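Local coordinates for peptidase M14 domain-containing protein (Shewanella amazonensis, PDB 2QVP), which is a putative metallopeptidase of the M14 family that probably binds zinc and hydrolyses its substrates as a metallocarboxypeptidase or related hydrolase, at residues P66-A72 with R162-C168; L199-F203 with Q254-A258. One frame throughout, in Å; residues are numbered along the deposited sequence.

Contact 1: residues P66-A72 with R162-C168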
ATOM      1  N   PRO A  66       7.109  -8.326 -15.104  1.00 16.31           N
ATOM      2  CA  PRO A  66       7.135  -8.333 -13.638  1.00 15.87           C
ATOM      3  C   PRO A  66       5.728  -8.284 -13.011  1.00 11.58           C
ATOM      4  O   PRO A  66       4.800  -7.743 -13.604  1.00 12.03           O
ATOM      5  CB  PRO A  66       7.931  -7.064 -13.276  1.00 16.49           C
ATOM      6  CG  PRO A  66       7.867  -6.190 -14.480  1.00 14.74           C
ATOM      7  CD  PRO A  66       7.786  -7.132 -15.656  1.00 17.78           C
ATOM      8  N   ASN A  67       5.617  -8.913 -11.857  1.00 11.92           N
ATOM      9  CA  ASN A  67       4.433  -8.956 -11.049  1.00 11.51           C
ATOM     10  C   ASN A  67       4.651  -8.008  -9.904  1.00 13.44           C
ATOM     11  O   ASN A  67       5.417  -8.310  -8.976  1.00 11.84           O
ATOM     12  CB  ASN A  67       4.168 -10.353 -10.507  1.00 12.31           C
ATOM     13  CG  ASN A  67       3.854 -11.368 -11.602  1.00 13.47           C
ATOM     14  OD1 ASN A  67       3.785 -11.030 -12.788  1.00 12.79           O
ATOM     15  ND2 ASN A  67       3.704 -12.633 -11.205  1.00 14.40           N
ATOM     16  N   LEU A  68       3.983  -6.859  -9.988  1.00 11.47           N
ATOM     17  CA  LEU A  68       4.035  -5.846  -8.960  1.00 12.62           C
ATOM     18  C   LEU A  68       2.682  -5.758  -8.224  1.00 11.47           C
ATOM     19  O   LEU A  68       1.654  -5.850  -8.846  1.00  9.51           O
ATOM     20  CB  LEU A  68       4.393  -4.498  -9.575  1.00 11.26           C
ATOM     21  CG  LEU A  68       5.832  -3.992  -9.573  1.00 16.68           C
ATOM     22  CD1 LEU A  68       6.889  -5.088  -9.664  1.00 11.01           C
ATOM     23  CD2 LEU A  68       5.955  -2.897 -10.647  1.00  9.28           C
ATOM     24  N   LEU A  69       2.727  -5.625  -6.896  1.00 10.46           N
ATOM     25  CA  LEU A  69       1.520  -5.449  -6.075  1.00 10.84           C
ATOM     26  C   LEU A  69       1.620  -4.129  -5.319  1.00 12.21           C
ATOM     27  O   LEU A  69       2.679  -3.811  -4.738  1.00 10.82           O
ATOM     28  CB  LEU A  69       1.330  -6.602  -5.097  1.00  9.38           C
ATOM     29  CG  LEU A  69       0.114  -6.555  -4.139  1.00  9.10           C
ATOM     30  CD1 LEU A  69      -1.197  -6.490  -4.888  1.00  3.22           C
ATOM     31  CD2 LEU A  69       0.131  -7.741  -3.194  1.00 12.38           C
ATOM     32  N   ILE A  70       0.523  -3.370  -5.329  1.00 10.87           N
ATOM     33  CA  ILE A  70       0.414  -2.168  -4.578  1.00  9.72           C
ATOM     34  C   ILE A  70      -0.719  -2.341  -3.582  1.00 11.34           C
ATOM     35  O   ILE A  70      -1.825  -2.668  -3.996  1.00 10.42           O
ATOM     36  CB  ILE A  70       0.122  -0.938  -5.452  1.00 13.09           C
ATOM     37  CG1 ILE A  70       1.197  -0.763  -6.557  1.00 13.35           C
ATOM     38  CG2 ILE A  70       0.018   0.275  -4.545  1.00  7.61           C
ATOM     39  CD1 ILE A  70       1.029   0.472  -7.410  1.00  9.29           C
ATOM     40  N   SER A  71      -0.467  -2.118  -2.285  1.00 10.80           N
ATOM     41  CA  SER A  71      -1.551  -2.217  -1.287  1.00 12.81           C
ATOM     42  C   SER A  71      -1.739  -0.909  -0.500  1.00 13.14           C
ATOM     43  O   SER A  71      -0.807  -0.113  -0.348  1.00 12.60           O
ATOM     44  CB  SER A  71      -1.364  -3.408  -0.342  1.00 12.69           C
ATOM     45  OG  SER A  71      -0.102  -3.367   0.298  1.00 15.92           O
ATOM     46  N   ALA A  72      -2.958  -0.680  -0.032  1.00 11.58           N
ATOM     47  CA  ALA A  72      -3.252   0.517   0.742  1.00 13.94           C
ATOM     48  C   ALA A  72      -4.379   0.266   1.726  1.00 13.25           C
ATOM     49  O   ALA A  72      -5.083  -0.736   1.632  1.00 15.24           O
ATOM     50  CB  ALA A  72      -3.601   1.696  -0.185  1.00 13.36           C
ATOM     51  N   ARG A 162       5.681 -10.957  -6.629  1.00 16.36           N
ATOM     52  CA  ARG A 162       6.928 -11.664  -6.879  1.00 19.51           C
ATOM     53  C   ARG A 162       8.096 -10.708  -7.179  1.00 17.12           C
ATOM     54  O   ARG A 162       9.219 -10.895  -6.675  1.00 16.97           O
ATOM     55  CB  ARG A 162       6.642 -12.633  -8.046  1.00 20.29           C
ATOM     56  CG  ARG A 162       7.704 -13.612  -8.503  1.00 31.59           C
ATOM     57  CD  ARG A 162       7.057 -14.755  -9.378  1.00 30.30           C
ATOM     58  NE  ARG A 162       6.135 -15.624  -8.615  1.00 44.33           N
ATOM     59  CZ  ARG A 162       6.492 -16.566  -7.722  1.00 51.89           C
ATOM     60  NH1 ARG A 162       7.779 -16.809  -7.422  1.00 60.45           N
ATOM     61  NH2 ARG A 162       5.548 -17.271  -7.093  1.00 49.03           N
ATOM     62  N   ASP A 163       7.819  -9.676  -7.968  1.00 10.96           N
ATOM     63  CA  ASP A 163       8.826  -8.695  -8.375  1.00 13.26           C
ATOM     64  C   ASP A 163       8.808  -7.393  -7.597  1.00 11.71           C
ATOM     65  O   ASP A 163       9.603  -6.509  -7.899  1.00 12.31           O
ATOM     66  CB  ASP A 163       8.681  -8.444  -9.878  1.00 12.04           C
ATOM     67  CG  ASP A 163       8.890  -9.708 -10.653  1.00 16.22           C
ATOM     68  OD1 ASP A 163      10.043 -10.139 -10.721  1.00 19.99           O
ATOM     69  OD2 ASP A 163       7.895 -10.301 -11.128  1.00 22.27           O
ATOM     70  N   GLY A 164       7.951  -7.296  -6.584  1.00 13.19           N
ATOM     71  CA  GLY A 164       7.853  -6.105  -5.751  1.00 12.70           C
ATOM     72  C   GLY A 164       6.530  -5.896  -5.031  1.00 10.94           C
ATOM     73  O   GLY A 164       5.496  -6.178  -5.572  1.00  9.33           O
ATOM     74  N   ILE A 165       6.605  -5.375  -3.804  1.00 11.39           N
ATOM     75  CA  ILE A 165       5.480  -4.953  -3.007  1.00 10.99           C
ATOM     76  C   ILE A 165       5.693  -3.486  -2.575  1.00 14.63           C
ATOM     77  O   ILE A 165       6.788  -3.090  -2.159  1.00 11.24           O
ATOM     78  CB  ILE A 165       5.195  -5.863  -1.760  1.00 12.54           C
ATOM     79  CG1 ILE A 165       4.090  -5.258  -0.882  1.00 13.24           C
ATOM     80  CG2 ILE A 165       6.463  -6.199  -0.889  1.00  9.02           C
ATOM     81  CD1 ILE A 165       2.778  -5.072  -1.624  1.00  9.94           C
ATOM     82  N   LEU A 166       4.660  -2.668  -2.758  1.00 13.01           N
ATOM     83  CA  LEU A 166       4.636  -1.322  -2.237  1.00 13.10           C
ATOM     84  C   LEU A 166       3.354  -1.214  -1.415  1.00 14.80           C
ATOM     85  O   LEU A 166       2.285  -1.467  -1.981  1.00 15.76           O
ATOM     86  CB  LEU A 166       4.612  -0.294  -3.342  1.00 13.62           C
ATOM     87  CG  LEU A 166       4.297   1.184  -2.965  1.00 13.48           C
ATOM     88  CD1 LEU A 166       5.364   1.783  -2.068  1.00  8.09           C
ATOM     89  CD2 LEU A 166       4.132   2.046  -4.185  1.00 11.01           C
ATOM     90  N   THR A 167       3.465  -0.944  -0.103  1.00 13.21           N
ATOM     91  CA  THR A 167       2.286  -0.695   0.723  0.50 13.76           C
ATOM     92  C   THR A 167       2.328   0.783   1.108  1.00 13.76           C
ATOM     93  O   THR A 167       3.349   1.297   1.525  1.00 15.21           O
ATOM     94  CB  THR A 167       2.193  -1.584   1.953  0.50 13.28           C
ATOM     95  OG1 THR A 167       2.459  -2.933   1.574  0.50 27.81           O
ATOM     96  CG2 THR A 167       0.811  -1.509   2.522  0.50  2.48           C
ATOM     97  N   CYS A 168       1.190   1.462   0.972  1.00 14.75           N
ATOM     98  CA  CYS A 168       1.131   2.884   1.179  1.00 13.79           C
ATOM     99  C   CYS A 168       0.501   3.281   2.496  1.00 14.95           C
ATOM    100  O   CYS A 168      -0.729   3.338   2.629  1.00 15.90           O
ATOM    101  CB  CYS A 168       0.434   3.505  -0.039  1.00 16.07           C
ATOM    102  SG  CYS A 168       1.498   3.220  -1.541  1.00 22.72           S
TER
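D163 closes the start of a parallel strand pair by gripping N67 with both its backbone and its side chain. Its CB lies 3.7 Å from P66 CB. CG comes next, beside P66 CA and N67 N. At the tip, OD2 takes the N-H of N67 over 2.8 Å in a nearly straight bond (173°). The donor comes from the anti side of the carboxylate, 21° out of its plane. Chi1 of -60° places CG beside D163's own backbone N, and that N in turn donates to N67 O. The two bonds make a closed pairing between the residues. The side-chain amide of N67 is held elsewhere: OD1 by N101 and ND2 by V159 O.

Further along, strands 67-72 and 165-168 run nearly parallel. Backbone bonds pass back and forth: L69 N to G164 O, L166 N to L69 O, S71 N to L166 O and C168 N to S71 O. At G164's backbone angles a CB would jam against the carbonyl O of D163. L69 and I165 lie side by side, with I165 CD1 4.0 Å from L69 CG. T167 is modelled in two conformers, so the 2.9 Å bond from T167 OG1 to S71 OG is doubtful.

The pair belongs to the central mixed sheet of the M14 fold, between strands 101-105 and 241-247. On the face of L69, S71 and I165 lies helix 229-235, with F229 and L233. On the face of L68, L166 and C168 lies helix 252-270, with N259, M263 and F266.

Contact 2: residues L199-F203 with Q254-A258; sequences LGQYF and QRILA
Y202 and F203 close on A258 where the chain leaves helix 190-200 and meets the first turns of helix 252-270. This is helix-end packing on one side of the central sheet of the M14 alpha/beta fold. L199 O accepts from both Y202 N and F203 N, and beyond this turn both rings meet helix 252-270.

The tight part gathers around the A258 methyl. Its CB is 3.5 Å from F203 CE2 and 3.7 Å from Y202 CD1. One face of the Y202 ring lies against the A258 backbone, with A258 CA 3.6 Å above the ring plane. L257 CB touches Y202 CE2 at 3.6 Å. The F203 ring is covered by Y202 CB over its centre, and R255 N meets its edge. Strand 241-247 lies beneath, with T246 against A258 and L199.

The looser side is at Q254, which is partly exposed, as are Y202 and L257. Q254 bends at chi2 (-66°), and its OE1 comes only to the edge of the Y202 ring, 3.5 Å from CD2. The amide and the ring planes are 47° apart. No hydrogen bond links the two segments. R255 turns its guanidinium the other way, to a salt bridge with E170 and a cation-pi contact with W12.

With an alanine in place of Y202 the ring is gone, and the A258 backbone and L257 CB would probably be left without the face that covers them. Deeper in, L199 CD2 rests 3.6 Å from A258 O.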
ATOM      1  N   LEU A 199       8.737  10.941  -2.438  1.00 13.57           N
ATOM      2  CA  LEU A 199       7.988  11.533  -1.314  1.00 13.18           C
ATOM      3  C   LEU A 199       8.584  12.877  -0.874  1.00 14.24           C
ATOM      4  O   LEU A 199       7.849  13.789  -0.473  1.00 10.36           O
ATOM      5  CB  LEU A 199       7.953  10.575  -0.120  1.00 13.16           C
ATOM      6  CG  LEU A 199       7.184   9.248  -0.276  1.00 13.91           C
ATOM      7  CD1 LEU A 199       7.441   8.359   0.960  1.00 12.94           C
ATOM      8  CD2 LEU A 199       5.701   9.459  -0.466  1.00 11.63           C
ATOM      9  N   GLY A 200       9.922  12.963  -0.954  1.00 14.31           N
ATOM     10  CA  GLY A 200      10.713  14.159  -0.650  1.00 13.91           C
ATOM     11  C   GLY A 200      10.452  15.367  -1.533  1.00 14.80           C
ATOM     12  O   GLY A 200      10.860  16.499  -1.191  1.00 14.74           O
ATOM     13  N   GLN A 201       9.815  15.142  -2.685  1.00 14.84           N
ATOM     14  CA  GLN A 201       9.408  16.235  -3.557  1.00 13.19           C
ATOM     15  C   GLN A 201       8.234  16.979  -2.923  1.00 14.40           C
ATOM     16  O   GLN A 201       8.029  18.159  -3.223  1.00 16.10           O
ATOM     17  CB  GLN A 201       9.010  15.741  -4.958  1.00 13.79           C
ATOM     18  CG  GLN A 201      10.069  14.939  -5.730  1.00 17.25           C
ATOM     19  CD  GLN A 201      11.372  15.693  -5.967  1.00 25.77           C
ATOM     20  OE1 GLN A 201      11.355  16.838  -6.415  1.00 29.87           O
ATOM     21  NE2 GLN A 201      12.510  15.036  -5.695  1.00 28.60           N
ATOM     22  N   TYR A 202       7.461  16.290  -2.074  1.00 13.28           N
ATOM     23  CA  TYR A 202       6.308  16.862  -1.384  1.00 11.83           C
ATOM     24  C   TYR A 202       6.604  17.295   0.059  1.00 12.17           C
ATOM     25  O   TYR A 202       6.089  18.331   0.492  1.00 11.82           O
ATOM     26  CB  TYR A 202       5.121  15.870  -1.434  1.00 11.92           C
ATOM     27  CG  TYR A 202       4.671  15.615  -2.847  1.00 10.84           C
ATOM     28  CD1 TYR A 202       5.271  14.624  -3.625  1.00 10.74           C
ATOM     29  CD2 TYR A 202       3.673  16.403  -3.435  1.00 14.42           C
ATOM     30  CE1 TYR A 202       4.898  14.421  -4.944  1.00 13.66           C
ATOM     31  CE2 TYR A 202       3.272  16.186  -4.757  1.00  9.80           C
ATOM     32  CZ  TYR A 202       3.899  15.197  -5.507  1.00 10.64           C
ATOM     33  OH  TYR A 202       3.516  14.963  -6.805  1.00 17.17           O
ATOM     34  N   PHE A 203       7.431  16.546   0.802  1.00 10.77           N
ATOM     35  CA  PHE A 203       7.662  16.863   2.226  1.00 10.39           C
ATOM     36  C   PHE A 203       9.096  16.752   2.673  1.00  9.47           C
ATOM     37  O   PHE A 203       9.875  16.061   2.036  1.00 12.02           O
ATOM     38  CB  PHE A 203       6.887  15.873   3.099  1.00 12.32           C
ATOM     39  CG  PHE A 203       5.525  15.589   2.619  1.00 12.01           C
ATOM     40  CD1 PHE A 203       4.532  16.535   2.763  1.00 12.29           C
ATOM     41  CD2 PHE A 203       5.221  14.355   2.026  1.00 18.01           C
ATOM     42  CE1 PHE A 203       3.237  16.278   2.302  1.00 17.93           C
ATOM     43  CE2 PHE A 203       3.935  14.088   1.565  1.00 16.26           C
ATOM     44  CZ  PHE A 203       2.945  15.046   1.712  1.00 12.62           C
ATOM     45  N   GLN A 254      -1.940  16.966  -0.708  1.00  9.90           N
ATOM     46  CA  GLN A 254      -0.492  16.794  -0.887  1.00 10.27           C
ATOM     47  C   GLN A 254      -0.071  15.340  -0.602  1.00 11.11           C
ATOM     48  O   GLN A 254       0.686  14.723  -1.377  1.00  9.62           O
ATOM     49  CB  GLN A 254       0.288  17.804  -0.042  1.00 10.29           C
ATOM     50  CG  GLN A 254       0.150  19.231  -0.598  1.00 15.49           C
ATOM     51  CD  GLN A 254       0.814  19.384  -1.968  1.00 21.14           C
ATOM     52  OE1 GLN A 254       2.033  19.240  -2.092  1.00 30.05           O
ATOM     53  NE2 GLN A 254       0.012  19.669  -3.001  1.00 15.23           N
ATOM     54  N   ARG A 255      -0.604  14.783   0.478  1.00 11.78           N
ATOM     55  CA  ARG A 255      -0.368  13.364   0.776  1.00 14.80           C
ATOM     56  C   ARG A 255      -0.914  12.442  -0.317  1.00 12.15           C
ATOM     57  O   ARG A 255      -0.283  11.435  -0.635  1.00 10.92           O
ATOM     58  CB  ARG A 255      -0.989  12.984   2.107  1.00 16.06           C
ATOM     59  CG  ARG A 255      -0.312  13.586   3.347  1.00 19.79           C
ATOM     60  CD  ARG A 255      -1.126  13.122   4.523  1.00 19.02           C
ATOM     61  NE  ARG A 255      -2.212  13.980   4.848  1.00 26.28           N
ATOM     62  CZ  ARG A 255      -3.312  13.626   5.502  1.00 17.83           C
ATOM     63  NH1 ARG A 255      -3.594  12.365   5.866  1.00  9.53           N
ATOM     64  NH2 ARG A 255      -4.185  14.578   5.721  1.00 26.49           N
ATOM     65  N   ILE A 256      -2.086  12.784  -0.874  1.00 10.62           N
ATOM     66  CA  ILE A 256      -2.667  12.021  -1.991  1.00  9.32           C
ATOM     67  C   ILE A 256      -1.707  12.047  -3.200  1.00 10.59           C
ATOM     68  O   ILE A 256      -1.408  10.992  -3.790  1.00  9.06           O
ATOM     69  CB  ILE A 256      -4.097  12.500  -2.368  1.00 10.92           C
ATOM     70  CG1 ILE A 256      -5.099  12.097  -1.278  1.00  5.55           C
ATOM     71  CG2 ILE A 256      -4.539  11.919  -3.723  1.00  6.12           C
ATOM     72  CD1 ILE A 256      -6.493  12.698  -1.442  1.00  6.46           C
ATOM     73  N   LEU A 257      -1.181  13.229  -3.526  1.00 11.80           N
ATOM     74  CA  LEU A 257      -0.274  13.346  -4.674  1.00 11.29           C
ATOM     75  C   LEU A 257       1.035  12.614  -4.461  1.00 10.20           C
ATOM     76  O   LEU A 257       1.532  11.998  -5.399  1.00 10.90           O
ATOM     77  CB  LEU A 257      -0.035  14.809  -5.043  1.00 10.93           C
ATOM     78  CG  LEU A 257      -1.274  15.553  -5.537  1.00  9.31           C
ATOM     79  CD1 LEU A 257      -1.066  17.087  -5.559  1.00  6.60           C
ATOM     80  CD2 LEU A 257      -1.685  15.008  -6.903  1.00 17.69           C
ATOM     81  N   ALA A 258       1.572  12.681  -3.239  1.00  9.62           N
ATOM     82  CA  ALA A 258       2.815  12.025  -2.873  1.00  7.52           C
ATOM     83  C   ALA A 258       2.696  10.529  -2.945  1.00 11.11           C
ATOM     84  O   ALA A 258       3.607   9.847  -3.423  1.00 14.37           O
ATOM     85  CB  ALA A 258       3.240  12.451  -1.457  1.00  6.90           C
TER

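Contact 1 lies within the central sheet, and contact 2 lies toward the outside of the molecule. Their centres are 19 Å apart and their nearest atoms about 7 Å, so they do not touch. Helix 252-270 connects them. Its early turns form one side of contact 2, and its later residues M263 and F266 cover one face of contact 1. Strand 241-247 is also shared: it lies beside 165-171 and packs on L199 and A258. This strand carries E245, the predicted proton donor/acceptor. The T167 side chain is about 8 Å from that of E245, and the L199 side chain about 6 Å.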